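Local coordinates for secretion activator protein, hypothetical (Brucella abortus bv. 1 str. 9-941, PDB 7DNP) that is a muramidase-type autolysin of the type IV secretion system, probably cleaving peptidoglycan glycan strands as a glycoside hydrolase family 108 enzyme, at residues Y20-K25 against V48-V53. Numbering follows the deposited sequence.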
loop_
_atom_site.group_PDB
_atom_site.type_symbol
_atom_site.label_atom_id
_atom_site.label_comp_id
_atom_site.label_asym_id
_atom_site.label_seq_id
_atom_site.Cartn_x
_atom_site.Cartn_y
_atom_site.Cartn_z
ATOM N N TYR A 20 -2.381 -15.732 -10.152
ATOM C CA TYR A 20 -1.530 -16.492 -9.249
ATOM C C TYR A 20 -0.085 -16.416 -9.722
ATOM O O TYR A 20 0.215 -16.687 -10.889
ATOM C CB TYR A 20 -1.997 -17.946 -9.182
ATOM C CG TYR A 20 -1.230 -18.818 -8.207
ATOM C CD1 TYR A 20 -1.343 -18.632 -6.837
ATOM C CD2 TYR A 20 -0.401 -19.839 -8.661
ATOM C CE1 TYR A 20 -0.647 -19.432 -5.943
ATOM C CE2 TYR A 20 0.298 -20.645 -7.775
ATOM C CZ TYR A 20 0.171 -20.438 -6.416
ATOM O OH TYR A 20 0.864 -21.238 -5.524
ATOM N N VAL A 21 0.805 -16.016 -8.818
ATOM C CA VAL A 21 2.236 -15.941 -9.084
ATOM C C VAL A 21 2.944 -16.657 -7.948
ATOM O O VAL A 21 2.773 -16.292 -6.778
ATOM C CB VAL A 21 2.731 -14.490 -9.204
ATOM C CG1 VAL A 21 4.192 -14.462 -9.635
ATOM C CG2 VAL A 21 1.870 -13.712 -10.189
ATOM N N ASP A 22 3.723 -17.680 -8.283
ATOM C CA ASP A 22 4.451 -18.457 -7.284
ATOM C C ASP A 22 5.892 -18.596 -7.756
ATOM O O ASP A 22 6.190 -19.392 -8.653
ATOM C CB ASP A 22 3.809 -19.816 -7.053
ATOM C CG ASP A 22 4.576 -20.655 -6.048
ATOM O OD1 ASP A 22 5.266 -20.072 -5.180
ATOM O OD2 ASP A 22 4.486 -21.898 -6.128
ATOM N N HIS A 23 6.778 -17.808 -7.154
ATOM C CA HIS A 23 8.215 -17.895 -7.386
ATOM C C HIS A 23 8.849 -18.370 -6.089
ATOM O O HIS A 23 9.237 -17.550 -5.241
ATOM C CB HIS A 23 8.782 -16.543 -7.822
ATOM C CG HIS A 23 8.223 -16.047 -9.121
ATOM N ND1 HIS A 23 8.228 -14.714 -9.473
ATOM C CD2 HIS A 23 7.647 -16.706 -10.154
ATOM C CE1 HIS A 23 7.679 -14.574 -10.667
ATOM N NE2 HIS A 23 7.318 -15.767 -11.101
ATOM N N PRO A 24 8.959 -19.685 -5.869
ATOM C CA PRO A 24 9.427 -20.176 -4.562
ATOM C C PRO A 24 10.883 -19.856 -4.271
ATOM O O PRO A 24 11.293 -19.938 -3.104
ATOM C CB PRO A 24 9.192 -21.690 -4.651
ATOM C CG PRO A 24 9.214 -21.986 -6.116
ATOM C CD PRO A 24 8.634 -20.781 -6.796
ATOM N N LYS A 25 11.676 -19.498 -5.281
ATOM C CA LYS A 25 13.038 -19.027 -5.060
ATOM C C LYS A 25 13.093 -17.581 -4.579
ATOM O O LYS A 25 14.187 -17.085 -4.288
ATOM C CB LYS A 25 13.863 -19.175 -6.339
ATOM C CG LYS A 25 14.003 -20.600 -6.841
ATOM C CD LYS A 25 14.703 -20.637 -8.192
ATOM C CE LYS A 25 15.071 -22.053 -8.602
ATOM N NZ LYS A 25 13.919 -22.990 -8.464
ATOM N N VAL A 48 -3.518 -20.959 5.993
ATOM C CA VAL A 48 -4.091 -21.519 4.776
ATOM C C VAL A 48 -3.001 -22.191 3.951
ATOM O O VAL A 48 -1.804 -21.967 4.144
ATOM C CB VAL A 48 -4.826 -20.454 3.936
ATOM C CG1 VAL A 48 -5.932 -19.786 4.751
ATOM C CG2 VAL A 48 -3.837 -19.428 3.394
ATOM N N SER A 49 -3.437 -23.014 3.004
ATOM C CA SER A 49 -2.564 -23.722 2.085
ATOM C C SER A 49 -2.302 -22.899 0.825
ATOM O O SER A 49 -2.982 -21.910 0.540
ATOM C CB SER A 49 -3.189 -25.063 1.711
ATOM O OG SER A 49 -4.235 -24.866 0.776
ATOM N N LYS A 50 -1.298 -23.332 0.056
ATOM C CA LYS A 50 -1.027 -22.705 -1.235
ATOM C C LYS A 50 -2.217 -22.842 -2.176
ATOM O O LYS A 50 -2.514 -21.926 -2.954
ATOM C CB LYS A 50 0.228 -23.316 -1.865
ATOM C CG LYS A 50 1.503 -22.537 -1.574
ATOM C CD LYS A 50 2.750 -23.340 -1.923
ATOM C CE LYS A 50 3.587 -22.620 -2.970
ATOM N NZ LYS A 50 4.969 -23.172 -3.069
ATOM N N ALA A 51 -2.910 -23.983 -2.127
ATOM C CA ALA A 51 -4.088 -24.164 -2.972
ATOM C C ALA A 51 -5.173 -23.147 -2.643
ATOM O O ALA A 51 -5.902 -22.705 -3.540
ATOM C CB ALA A 51 -4.634 -25.586 -2.820
ATOM N N GLU A 52 -5.298 -22.771 -1.370
ATOM C CA GLU A 52 -6.302 -21.783 -0.989
ATOM C C GLU A 52 -5.963 -20.412 -1.562
ATOM O O GLU A 52 -6.854 -19.681 -2.008
ATOM C CB GLU A 52 -6.429 -21.727 0.537
ATOM C CG GLU A 52 -7.325 -22.824 1.118
ATOM C CD GLU A 52 -7.193 -22.970 2.627
ATOM O OE1 GLU A 52 -6.167 -23.510 3.096
ATOM O OE2 GLU A 52 -8.120 -22.538 3.346
ATOM N N VAL A 53 -4.678 -20.048 -1.563
ATOM C CA VAL A 53 -4.258 -18.809 -2.212
ATOM C C VAL A 53 -4.529 -18.880 -3.709
ATOM O O VAL A 53 -5.034 -17.925 -4.312
ATOM C CB VAL A 53 -2.774 -18.529 -1.913
ATOM C CG1 VAL A 53 -2.279 -17.334 -2.719
ATOM C CG2 VAL A 53 -2.580 -18.290 -0.426
#
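Lys50 reaches past the hydroxyl of Tyr20 to the carboxylate of Asp22, a compact example of how a long cationic side chain can tie the start of a helix to the loop that leaves a strand. Its CB and CG both pass the Tyr20 hydroxyl at van der Waals range or slightly beyond, CG lying 4.2 Å from Tyr20 OH. CD swings slightly wider, at 4.6 Å, and a bend at chi3 (120°) brings CE back to 4.0 Å from Tyr20 OH. CE also lies 3.4 Å from Asp22 OD2, and at the tip NZ meets the same oxygen at 3.3 Å, a weak hydrogen bond within a salt bridge. Asp22 OD1 is farther from NZ, at 3.8 Å.

One helical turn further on, Val53 supplies the apolar part: its CG1 approaches the edge of the Tyr20 ring, 4.2 Å from CE1. Tyr20 CG is anti to the backbone N (chi1 -177°), which carries the ring toward the helix. Val53 also packs on Leu37 and Leu40 of helix 37-44. Ser49, at the N-cap, forms a capping box with Glu52: Ser49 OG accepts from Glu52 N, and Glu52 OE1 from Ser49 N.

Strand 20-21, paired with 31-32, is an outer strand of the small antiparallel sheet of this lysozyme-clan domain. The side chain of Val53 is about 9 Å from the bound muropeptide, so the contact flanks the ligand site without touching the ligand. The long, exposed ion pair probably contributes modest attraction, while the more sheltered Tyr20–Val53 packing adds apolar contact.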